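Local structure of listeriolysin O (4CDB) at residues A[26-32]-A[246-252]; A[224-228]-A[352-357]; A[438-444]-A[456-462]. The protein binds cholesterol-containing host membranes and, after a major conformational change, inserts into them as an oligomeric pore complex that lyses the cell. All blocks are in the same frame, centred on the assembly; numbering follows the deposited sequence.

Contact 1 of 3, residues A[26-32]-A[246-252]; sequences YIQGLDY and VNAENPP. With NA (sodium ion), chain P.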
loop_
_atom_site.group_PDB
_atom_site.type_symbol
_atom_site.label_atom_id
_atom_site.label_comp_id
_atom_site.label_asym_id
_atom_site.label_seq_id
_atom_site.Cartn_x
_atom_site.Cartn_y
_atom_site.Cartn_z
ATOM N N TYR A 26 -13.497 -11.490 39.306
ATOM C CA TYR A 26 -13.090 -12.497 38.329
ATOM C C TYR A 26 -12.333 -11.864 37.163
ATOM O O TYR A 26 -11.277 -12.350 36.760
ATOM C CB TYR A 26 -14.295 -13.292 37.813
ATOM C CG TYR A 26 -13.950 -14.247 36.690
ATOM C CD1 TYR A 26 -13.262 -15.426 36.941
ATOM C CD2 TYR A 26 -14.310 -13.966 35.378
ATOM C CE1 TYR A 26 -12.940 -16.300 35.916
ATOM C CE2 TYR A 26 -13.995 -14.833 34.348
ATOM C CZ TYR A 26 -13.310 -15.998 34.623
ATOM O OH TYR A 26 -12.996 -16.861 33.599
ATOM N N ILE A 27 -12.875 -10.777 36.627
ATOM C CA ILE A 27 -12.245 -10.100 35.499
ATOM C C ILE A 27 -10.943 -9.420 35.923
ATOM O O ILE A 27 -9.940 -9.486 35.214
ATOM C CB ILE A 27 -13.205 -9.089 34.835
ATOM C CG1 ILE A 27 -14.423 -9.816 34.265
ATOM C CG2 ILE A 27 -12.498 -8.310 33.734
ATOM C CD1 ILE A 27 -15.417 -8.908 33.566
ATOM N N GLN A 28 -10.960 -8.786 37.093
ATOM C CA GLN A 28 -9.767 -8.141 37.632
ATOM C C GLN A 28 -8.683 -9.157 37.993
ATOM O O GLN A 28 -7.516 -8.802 38.135
ATOM C CB GLN A 28 -10.114 -7.278 38.852
ATOM C CG GLN A 28 -10.920 -6.027 38.521
ATOM C CD GLN A 28 -11.429 -5.303 39.758
ATOM O OE1 GLN A 28 -11.183 -5.726 40.888
ATOM N NE2 GLN A 28 -12.145 -4.205 39.546
ATOM N N GLY A 29 -9.074 -10.418 38.143
ATOM C CA GLY A 29 -8.132 -11.470 38.475
ATOM C C GLY A 29 -7.479 -12.096 37.256
ATOM O O GLY A 29 -6.563 -12.910 37.379
ATOM N N LEU A 30 -7.951 -11.716 36.073
ATOM C CA LEU A 30 -7.427 -12.268 34.829
ATOM C C LEU A 30 -6.028 -11.737 34.534
ATOM O O LEU A 30 -5.847 -10.548 34.270
ATOM C CB LEU A 30 -8.370 -11.960 33.662
ATOM C CG LEU A 30 -9.785 -12.533 33.773
ATOM C CD1 LEU A 30 -10.604 -12.179 32.545
ATOM C CD2 LEU A 30 -9.736 -14.038 33.965
ATOM N N ASP A 31 -5.040 -12.626 34.586
ATOM C CA ASP A 31 -3.657 -12.258 34.307
ATOM C C ASP A 31 -3.276 -12.510 32.851
ATOM O O ASP A 31 -3.333 -13.640 32.367
ATOM C CB ASP A 31 -2.701 -13.009 35.238
ATOM C CG ASP A 31 -2.707 -12.454 36.648
ATOM O OD1 ASP A 31 -2.102 -11.382 36.860
ATOM O OD2 ASP A 31 -3.308 -13.086 37.543
ATOM N N TYR A 32 -2.891 -11.445 32.157
ATOM C CA TYR A 32 -2.419 -11.549 30.784
ATOM C C TYR A 32 -1.596 -10.321 30.428
ATOM O O TYR A 32 -1.746 -9.266 31.044
ATOM C CB TYR A 32 -3.593 -11.699 29.808
ATOM C CG TYR A 32 -4.606 -10.574 29.866
ATOM C CD1 TYR A 32 -5.697 -10.640 30.724
ATOM C CD2 TYR A 32 -4.477 -9.450 29.058
ATOM C CE1 TYR A 32 -6.628 -9.615 30.780
ATOM C CE2 TYR A 32 -5.403 -8.421 29.107
ATOM C CZ TYR A 32 -6.476 -8.509 29.970
ATOM O OH TYR A 32 -7.399 -7.488 30.023
ATOM N N VAL A 246 -14.869 -16.900 28.606
ATOM C CA VAL A 246 -14.231 -15.659 29.029
ATOM C C VAL A 246 -13.196 -15.959 30.106
ATOM O O VAL A 246 -13.546 -16.283 31.240
ATOM C CB VAL A 246 -15.253 -14.649 29.586
ATOM C CG1 VAL A 246 -14.552 -13.365 30.013
ATOM C CG2 VAL A 246 -16.329 -14.353 28.554
ATOM N N ASN A 247 -11.920 -15.845 29.748
ATOM C CA ASN A 247 -10.836 -16.196 30.658
ATOM C C ASN A 247 -9.532 -15.470 30.339
ATOM O O ASN A 247 -9.512 -14.545 29.528
ATOM C CB ASN A 247 -10.625 -17.712 30.648
ATOM C CG ASN A 247 -10.539 -18.280 29.241
ATOM O OD1 ASN A 247 -9.874 -17.718 28.371
ATOM N ND2 ASN A 247 -11.228 -19.391 29.008
ATOM N N ALA A 248 -8.443 -15.901 30.968
ATOM C CA ALA A 248 -7.146 -15.254 30.785
ATOM C C ALA A 248 -6.634 -15.395 29.355
ATOM O O ALA A 248 -5.901 -14.540 28.860
ATOM C CB ALA A 248 -6.127 -15.808 31.776
ATOM N N GLU A 249 -7.034 -16.478 28.698
ATOM C CA GLU A 249 -6.612 -16.748 27.330
ATOM C C GLU A 249 -7.502 -16.004 26.341
ATOM O O GLU A 249 -7.077 -15.677 25.234
ATOM C CB GLU A 249 -6.649 -18.250 27.039
ATOM C CG GLU A 249 -5.939 -19.110 28.077
ATOM C CD GLU A 249 -6.819 -19.444 29.271
ATOM O OE1 GLU A 249 -7.687 -20.331 29.141
ATOM O OE2 GLU A 249 -6.641 -18.818 30.337
ATOM N N ASN A 250 -8.741 -15.746 26.747
ATOM C CA ASN A 250 -9.681 -14.990 25.926
ATOM C C ASN A 250 -10.301 -13.841 26.715
ATOM O O ASN A 250 -11.477 -13.895 27.079
ATOM C CB ASN A 250 -10.778 -15.905 25.378
ATOM C CG ASN A 250 -10.225 -17.074 24.581
ATOM O OD1 ASN A 250 -10.048 -16.984 23.366
ATOM N ND2 ASN A 250 -9.953 -18.180 25.263
ATOM N N PRO A 251 -9.504 -12.795 26.988
ATOM C CA PRO A 251 -9.939 -11.687 27.847
ATOM C C PRO A 251 -11.104 -10.919 27.243
ATOM O O PRO A 251 -11.135 -10.718 26.027
ATOM C CB PRO A 251 -8.702 -10.783 27.913
ATOM C CG PRO A 251 -7.555 -11.646 27.490
ATOM C CD PRO A 251 -8.128 -12.606 26.500
ATOM N N PRO A 252 -12.057 -10.492 28.085
ATOM C CA PRO A 252 -13.210 -9.731 27.603
ATOM C C PRO A 252 -12.812 -8.309 27.212
ATOM O O PRO A 252 -11.979 -7.688 27.879
ATOM C CB PRO A 252 -14.144 -9.713 28.815
ATOM C CG PRO A 252 -13.231 -9.808 29.987
ATOM C CD PRO A 252 -12.101 -10.700 29.543
HETATM NA NA NA P . -6.225 -5.347 30.375
HETATM O O HOH W 1 -10.275 -7.616 30.036
#

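Contact 2 of 3, residues A[224-228]-A[352-357]; sequences EPTRP and NFLKDN. With NA (sodium ion), chain P; ACT (acetate ion), chain D.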
loop_
_atom_site.group_PDB
_atom_site.type_symbol
_atom_site.label_atom_id
_atom_site.label_comp_id
_atom_site.label_asym_id
_atom_site.label_seq_id
_atom_site.Cartn_x
_atom_site.Cartn_y
_atom_site.Cartn_z
ATOM N N GLU A 224 -16.525 4.860 29.615
ATOM C CA GLU A 224 -15.655 3.847 30.203
ATOM C C GLU A 224 -16.098 3.543 31.630
ATOM O O GLU A 224 -15.913 4.364 32.528
ATOM C CB GLU A 224 -14.190 4.294 30.174
ATOM C CG GLU A 224 -13.615 4.467 28.775
ATOM C CD GLU A 224 -12.131 4.796 28.782
ATOM O OE1 GLU A 224 -11.555 4.942 29.880
ATOM O OE2 GLU A 224 -11.540 4.907 27.685
ATOM N N PRO A 225 -16.681 2.354 31.842
ATOM C CA PRO A 225 -17.226 1.971 33.150
ATOM C C PRO A 225 -16.141 1.840 34.216
ATOM O O PRO A 225 -15.048 1.346 33.931
ATOM C CB PRO A 225 -17.863 0.606 32.874
ATOM C CG PRO A 225 -17.105 0.069 31.707
ATOM C CD PRO A 225 -16.797 1.266 30.855
ATOM N N THR A 226 -16.447 2.284 35.430
ATOM C CA THR A 226 -15.505 2.188 36.539
ATOM C C THR A 226 -15.435 0.765 37.087
ATOM O O THR A 226 -14.493 0.410 37.794
ATOM C CB THR A 226 -15.882 3.144 37.686
ATOM O OG1 THR A 226 -17.236 2.900 38.088
ATOM C CG2 THR A 226 -15.740 4.595 37.246
ATOM N N ARG A 227 -16.444 -0.038 36.763
ATOM C CA ARG A 227 -16.479 -1.439 37.164
ATOM C C ARG A 227 -16.697 -2.312 35.939
ATOM O O ARG A 227 -17.517 -1.984 35.080
ATOM C CB ARG A 227 -17.596 -1.692 38.176
ATOM C CG ARG A 227 -17.481 -0.879 39.453
ATOM C CD ARG A 227 -18.699 -1.082 40.343
ATOM N NE ARG A 227 -18.884 -2.486 40.697
ATOM C CZ ARG A 227 -19.952 -2.969 41.323
ATOM N NH1 ARG A 227 -20.946 -2.163 41.670
ATOM N NH2 ARG A 227 -20.026 -4.263 41.601
ATOM N N PRO A 228 -15.952 -3.424 35.850
ATOM C CA PRO A 228 -16.091 -4.372 34.739
ATOM C C PRO A 228 -17.506 -4.927 34.621
ATOM O O PRO A 228 -17.960 -5.225 33.518
ATOM C CB PRO A 228 -15.113 -5.489 35.115
ATOM C CG PRO A 228 -14.073 -4.809 35.945
ATOM C CD PRO A 228 -14.817 -3.761 36.729
ATOM N N ASN A 352 -11.306 -1.705 23.882
ATOM C CA ASN A 352 -10.687 -1.599 25.198
ATOM C C ASN A 352 -10.918 -2.873 25.993
ATOM O O ASN A 352 -12.016 -3.431 25.969
ATOM C CB ASN A 352 -11.259 -0.413 25.977
ATOM C CG ASN A 352 -10.867 0.928 25.387
ATOM O OD1 ASN A 352 -10.349 1.006 24.274
ATOM N ND2 ASN A 352 -11.121 1.996 26.134
ATOM N N PHE A 353 -9.886 -3.336 26.694
ATOM C CA PHE A 353 -10.040 -4.460 27.610
ATOM C C PHE A 353 -10.979 -4.048 28.740
ATOM O O PHE A 353 -10.908 -2.923 29.228
ATOM C CB PHE A 353 -8.683 -4.893 28.174
ATOM C CG PHE A 353 -7.777 -5.535 27.156
ATOM C CD1 PHE A 353 -8.001 -6.836 26.733
ATOM C CD2 PHE A 353 -6.694 -4.842 26.633
ATOM C CE1 PHE A 353 -7.167 -7.432 25.798
ATOM C CE2 PHE A 353 -5.857 -5.435 25.699
ATOM C CZ PHE A 353 -6.096 -6.731 25.282
ATOM N N LEU A 354 -11.860 -4.954 29.148
ATOM C CA LEU A 354 -12.824 -4.646 30.198
ATOM C C LEU A 354 -12.159 -4.529 31.565
ATOM O O LEU A 354 -12.687 -3.885 32.468
ATOM C CB LEU A 354 -13.933 -5.703 30.245
ATOM C CG LEU A 354 -15.348 -5.216 29.931
ATOM C CD1 LEU A 354 -16.366 -6.325 30.164
ATOM C CD2 LEU A 354 -15.684 -3.983 30.757
ATOM N N LYS A 355 -10.994 -5.149 31.712
ATOM C CA LYS A 355 -10.322 -5.198 33.006
ATOM C C LYS A 355 -9.881 -3.827 33.516
ATOM O O LYS A 355 -10.156 -3.468 34.659
ATOM C CB LYS A 355 -9.125 -6.148 32.950
ATOM C CG LYS A 355 -8.377 -6.284 34.266
ATOM C CD LYS A 355 -7.253 -7.302 34.146
ATOM C CE LYS A 355 -6.485 -7.439 35.450
ATOM N NZ LYS A 355 -5.395 -8.450 35.354
ATOM N N ASP A 356 -9.197 -3.065 32.672
ATOM C CA ASP A 356 -8.654 -1.781 33.094
ATOM C C ASP A 356 -8.965 -0.670 32.099
ATOM O O ASP A 356 -8.344 0.391 32.138
ATOM C CB ASP A 356 -7.139 -1.893 33.299
ATOM C CG ASP A 356 -6.419 -2.401 32.059
ATOM O OD1 ASP A 356 -7.093 -2.952 31.163
ATOM O OD2 ASP A 356 -5.181 -2.255 31.980
ATOM N N ASN A 357 -9.921 -0.922 31.208
ATOM C CA ASN A 357 -10.290 0.036 30.162
ATOM C C ASN A 357 -9.104 0.451 29.287
ATOM O O ASN A 357 -9.104 1.530 28.693
ATOM C CB ASN A 357 -10.969 1.270 30.766
ATOM C CG ASN A 357 -12.295 0.939 31.431
ATOM O OD1 ASN A 357 -13.158 0.292 30.839
ATOM N ND2 ASN A 357 -12.461 1.383 32.673
HETATM NA NA NA P . -6.225 -5.347 30.375
HETATM C C ACT D . -3.943 -6.673 32.500
HETATM O O ACT D . -4.082 -7.811 33.000
HETATM O OXT ACT D . -4.885 -5.853 32.447
HETATM C CH3 ACT D . -2.599 -6.267 31.972
HETATM O O HOH W 2 -14.385 -1.808 33.236
#

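Contact 3 of 3, residues A[438-444]-A[456-462]; sequences NINVYAK and TVIDDRN. With TAM (tris(hydroxyethyl)aminomethane), chain U; ACT (acetate ion), chain B.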
loop_
_atom_site.group_PDB
_atom_site.type_symbol
_atom_site.label_atom_id
_atom_site.label_comp_id
_atom_site.label_asym_id
_atom_site.label_seq_id
_atom_site.Cartn_x
_atom_site.Cartn_y
_atom_site.Cartn_z
ATOM N N ASN A 438 30.163 0.496 -21.286
ATOM C CA ASN A 438 31.538 0.904 -21.560
ATOM C C ASN A 438 31.926 0.712 -23.022
ATOM O O ASN A 438 32.852 -0.035 -23.341
ATOM C CB ASN A 438 32.516 0.174 -20.637
ATOM C CG ASN A 438 32.390 0.616 -19.194
ATOM O OD1 ASN A 438 32.177 1.795 -18.915
ATOM N ND2 ASN A 438 32.516 -0.329 -18.271
ATOM N N ILE A 439 31.200 1.391 -23.904
ATOM C CA ILE A 439 31.451 1.301 -25.334
ATOM C C ILE A 439 32.669 2.134 -25.723
ATOM O O ILE A 439 32.759 3.317 -25.388
ATOM C CB ILE A 439 30.220 1.745 -26.157
ATOM C CG1 ILE A 439 29.175 0.629 -26.201
ATOM C CG2 ILE A 439 30.621 2.117 -27.571
ATOM C CD1 ILE A 439 28.298 0.546 -24.973
ATOM N N ASN A 440 33.611 1.501 -26.417
ATOM C CA ASN A 440 34.799 2.188 -26.908
ATOM C C ASN A 440 34.791 2.282 -28.430
ATOM O O ASN A 440 34.650 1.275 -29.122
ATOM C CB ASN A 440 36.062 1.469 -26.435
ATOM C CG ASN A 440 36.135 1.349 -24.926
ATOM O OD1 ASN A 440 35.887 2.313 -24.202
ATOM N ND2 ASN A 440 36.466 0.158 -24.443
ATOM N N VAL A 441 34.940 3.496 -28.948
ATOM C CA VAL A 441 34.945 3.707 -30.390
ATOM C C VAL A 441 36.253 4.345 -30.838
ATOM O O VAL A 441 36.569 5.469 -30.444
ATOM C CB VAL A 441 33.768 4.592 -30.828
ATOM C CG1 VAL A 441 33.858 4.902 -32.318
ATOM C CG2 VAL A 441 32.451 3.913 -30.496
ATOM N N TYR A 442 37.010 3.615 -31.654
ATOM C CA TYR A 442 38.286 4.090 -32.177
ATOM C C TYR A 442 38.325 3.990 -33.700
ATOM O O TYR A 442 37.829 3.022 -34.278
ATOM C CB TYR A 442 39.440 3.284 -31.570
ATOM C CG TYR A 442 40.810 3.683 -32.068
ATOM C CD1 TYR A 442 41.518 4.713 -31.462
ATOM C CD2 TYR A 442 41.403 3.022 -33.139
ATOM C CE1 TYR A 442 42.773 5.078 -31.911
ATOM C CE2 TYR A 442 42.659 3.383 -33.594
ATOM C CZ TYR A 442 43.338 4.411 -32.975
ATOM O OH TYR A 442 44.587 4.777 -33.421
ATOM N N ALA A 443 38.922 4.986 -34.350
ATOM C CA ALA A 443 39.074 4.957 -35.801
ATOM C C ALA A 443 40.339 5.686 -36.225
ATOM O O ALA A 443 40.647 6.760 -35.705
ATOM C CB ALA A 443 37.856 5.568 -36.478
ATOM N N LYS A 444 41.068 5.093 -37.166
ATOM C CA LYS A 444 42.266 5.712 -37.720
ATOM C C LYS A 444 42.258 5.656 -39.246
ATOM O O LYS A 444 41.564 4.830 -39.844
ATOM C CB LYS A 444 43.532 5.044 -37.177
ATOM C CG LYS A 444 43.662 3.567 -37.523
ATOM C CD LYS A 444 44.927 2.967 -36.920
ATOM C CE LYS A 444 45.063 1.496 -37.289
ATOM N NZ LYS A 444 46.279 0.872 -36.696
ATOM N N THR A 456 45.077 8.965 -35.993
ATOM C CA THR A 456 43.869 8.733 -35.212
ATOM C C THR A 456 42.806 9.774 -35.552
ATOM O O THR A 456 43.081 10.974 -35.554
ATOM C CB THR A 456 44.159 8.771 -33.697
ATOM O OG1 THR A 456 45.076 7.723 -33.358
ATOM C CG2 THR A 456 42.876 8.589 -32.899
ATOM N N VAL A 457 41.597 9.308 -35.851
ATOM C CA VAL A 457 40.481 10.200 -36.135
ATOM C C VAL A 457 39.551 10.290 -34.929
ATOM O O VAL A 457 39.108 11.376 -34.556
ATOM C CB VAL A 457 39.672 9.726 -37.359
ATOM C CG1 VAL A 457 38.573 10.725 -37.692
ATOM C CG2 VAL A 457 40.588 9.536 -38.548
ATOM N N ILE A 458 39.255 9.138 -34.328
ATOM C CA ILE A 458 38.380 9.062 -33.159
ATOM C C ILE A 458 38.969 8.150 -32.087
ATOM O O ILE A 458 39.484 7.076 -32.392
ATOM C CB ILE A 458 36.988 8.494 -33.526
ATOM C CG1 ILE A 458 36.396 9.219 -34.732
ATOM C CG2 ILE A 458 36.030 8.576 -32.336
ATOM C CD1 ILE A 458 35.059 8.669 -35.154
ATOM N N ASP A 459 38.878 8.581 -30.832
ATOM C CA ASP A 459 39.271 7.751 -29.699
ATOM C C ASP A 459 38.376 8.054 -28.499
ATOM O O ASP A 459 38.812 8.670 -27.527
ATOM C CB ASP A 459 40.744 7.984 -29.344
ATOM C CG ASP A 459 41.327 6.878 -28.472
ATOM O OD1 ASP A 459 40.559 6.186 -27.771
ATOM O OD2 ASP A 459 42.564 6.704 -28.487
ATOM N N ASP A 460 37.117 7.628 -28.576
ATOM C CA ASP A 460 36.163 7.857 -27.493
ATOM C C ASP A 460 35.958 6.588 -26.674
ATOM O O ASP A 460 35.711 5.517 -27.229
ATOM C CB ASP A 460 34.826 8.356 -28.043
ATOM C CG ASP A 460 34.942 9.708 -28.721
ATOM O OD1 ASP A 460 35.885 10.460 -28.395
ATOM O OD2 ASP A 460 34.088 10.023 -29.578
ATOM N N ARG A 461 36.061 6.713 -25.354
ATOM C CA ARG A 461 36.032 5.549 -24.476
ATOM C C ARG A 461 34.945 5.639 -23.409
ATOM O O ARG A 461 34.512 6.732 -23.039
ATOM C CB ARG A 461 37.401 5.354 -23.818
ATOM C CG ARG A 461 38.562 5.508 -24.786
ATOM C CD ARG A 461 39.905 5.253 -24.128
ATOM N NE ARG A 461 41.004 5.595 -25.027
ATOM C CZ ARG A 461 42.280 5.304 -24.796
ATOM N NH1 ARG A 461 42.628 4.656 -23.693
ATOM N NH2 ARG A 461 43.209 5.657 -25.675
ATOM N N ASN A 462 34.509 4.477 -22.928
ATOM C CA ASN A 462 33.524 4.383 -21.853
ATOM C C ASN A 462 32.223 5.120 -22.167
ATOM O O ASN A 462 31.697 5.856 -21.333
ATOM C CB ASN A 462 34.120 4.886 -20.537
ATOM C CG ASN A 462 35.456 4.240 -20.220
ATOM O OD1 ASN A 462 35.653 3.048 -20.457
ATOM N ND2 ASN A 462 36.384 5.027 -19.688
HETATM C C TAM U . 40.221 13.405 -30.156
HETATM C C1 TAM U . 41.389 13.662 -29.209
HETATM C C2 TAM U . 39.543 12.059 -29.913
HETATM C C3 TAM U . 40.737 13.545 -31.586
HETATM C C4 TAM U . 41.527 12.596 -28.128
HETATM C C5 TAM U . 38.079 12.094 -30.342
HETATM C C6 TAM U . 41.081 12.199 -32.217
HETATM N N TAM U . 39.224 14.453 -29.940
HETATM O O4 TAM U . 42.819 11.989 -28.245
HETATM O O5 TAM U . 37.524 10.778 -30.250
HETATM O O6 TAM U . 42.257 11.660 -31.599
HETATM C C ACT B . 48.408 -1.177 -38.802
HETATM O O ACT B . 47.313 -1.004 -38.226
HETATM O OXT ACT B . 49.447 -0.583 -38.440
HETATM C CH3 ACT B . 48.467 -2.089 -39.991
#

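Contact 1 of 3, residues A[26-32]-A[246-252]
Pro251 turns its CB-CG edge onto one face of the Tyr32 ring, with its CG 3.8 Å from the ring centroid and only 7° off the normal, a CH-pi contact at the centre of the face. Pro251 CB is shifted toward the hydroxyl end of the same face and comes within 3.7 Å of Tyr32 CE1. The other ring, Tyr26, is met at its edge: Val246 O lies in the ring plane, and Tyr26 OH donates to Val246 O at 2.5 Å, shorter than usual, so the exact length is doubtful. Leu30 CD2 sits over one face of Tyr26, off toward the rim.

With chi1 at 174°, Tyr26 swings its ring off the helix and down to the loop carbonyl. Between the two tyrosines Leu30 uses both methyls. CD1 meets Pro252 CD tip to tip at 3.7 Å, while CD2 packs on the peptide joining Asn247 to Ala248. Ile27 CG2 slides past Pro252 CG.

The loop is braced from within. Asn247 OD1 accepts from Asn250 N at 2.8 Å, an Asx motif, and also from Asn250 ND2, which approaches on a lone pair in the carbonyl plane. At the far end of the Tyr32 ring, OH binds a sodium ion at 2.5 Å and accepts from a water that also donates to Pro252 O at 2.7 Å, so the metal, the water and the proline edge probably limit the ring's movement.

In the fold, this joins the C-terminal end of helix 14-28 and the residues just after it to the loop that leads from helix 238-243 into strand 252-260. Tyr26 also touches Lys238 and Gln242 of helix 238-243, and Pro252 enters its strand bonded through the backbone to Leu354.

Contact 2 of 3, residues A[224-228]-A[352-357]
Asn357 turns its amide onto Pro225 through chi1 of -64°, CG lying opposite the carbonyl carbon and next to the backbone N, from a backbone in the left-handed helical region. ND2 then donates to Pro225 O at 2.9 Å, nearly straight at 163°; the acceptor lies close to the amide plane, while the donor is tilted from the carbonyl plane. This is where, in the cholesterol-dependent cytolysin fold, the loop leaving strand 207-222 packs against the turn that follows strand 345-353, both strands belonging to the large antiparallel sheet.

A water 2.8 Å from Leu354 O and 3.3 Å from Pro225 O can bridge the two carbonyls, though it has more acceptors in reach than protons. Asn357 OD1 is held elsewhere, by Tyr254 OH of strand 252-260. The carboxylate of Glu224 runs past Asn357 in the opposite direction, OE1 lying 3.8 Å from Asn357 CB, and its plane stands steeply to the amide of Asn352, 74° apart.

At the other end Leu354 CD2 lies 3.8 Å from Pro228 O and 4.4 Å from Pro225 CG, the latter a loose apolar contact; Pro228 itself leans on Ile27 of helix 14-28. Lys355 NZ donates to an acetate ion, probably from the crystallisation liquor, and probably to Leu30 O, though implausibly close. Acetate OXT and Tyr32 OH share a sodium ion with Asp356 OD1, which lies 2.7 Å from the metal.

Contact 3 of 3, residues A[438-444]-A[456-462]
Strands 438-444 and 456-461 run antiparallel, axes 4.5 Å apart at closest and 177° between directions, with Val441 paired to Asp460 and Ala443 to Ile458 as hydrogen-bonded pairs. Toward Lys444 the register slips by one residue in a classic beta bulge: Ala443 O takes both Val457 N, at 2.7 Å, and Ile458 N, at 3.1 Å.

Tyr442, its CG swung opposite the backbone N (chi1 179°), lays its ring across the neighbouring strand. Its OH accepts from Thr456 OG1 at 3.0 Å, and its CD1 edge faces the carboxyl carbon of Asp459, whose group stands 85° to the ring. That carboxylate is gripped side-on by Arg461, NE to OD1 at 2.8 Å and NH2 to OD2, in a salt bridge that probably holds it against rotation. Farther on, Asn440 OD1 takes the backbone N of Asn462 at 2.9 Å, standing in for a main-chain acceptor where the strand turns a corner.

The two strands are the stem of a beta hairpin in the C-terminal beta-sandwich domain, and the residues joining them, 445-455, are the conserved undecapeptide; Lys444 makes a cation-pi contact with its Trp454. Val441, Ala443 and Ile458 point to the face turned to strand 468-475, with Asp460 at its edge; Ile458 packs there on Ile471 and Ile473.

On the outer strand a bound tris(hydroxyethyl)aminomethane accepts from Asp459 N through O5, at 2.6 Å. The same O5 donates to Asp460 OD1 in a contact of 2.5 Å, very short and so of doubtful exact length, while Asp460 OD2 is taken by Asn484 ND2.

Contacts 1 and 2 are neighbours, centres 12 Å apart, and their segments interleave along the chain in the order 26-32, 224-228, 246-252, 352-357. They share one sodium ion and touch where strands 252-260 and 345-353 pair in the large antiparallel sheet, so distant parts of the sequence are brought together at one end of the molecule. Contact 3 comes later in the chain, in the C-terminal beta-sandwich domain, with its centre about 79 Å from the centre of contact 1 and about 80 Å from that of contact 2. That separation spans the elongated toxin, leaving the undecapeptide hairpin at the opposite end.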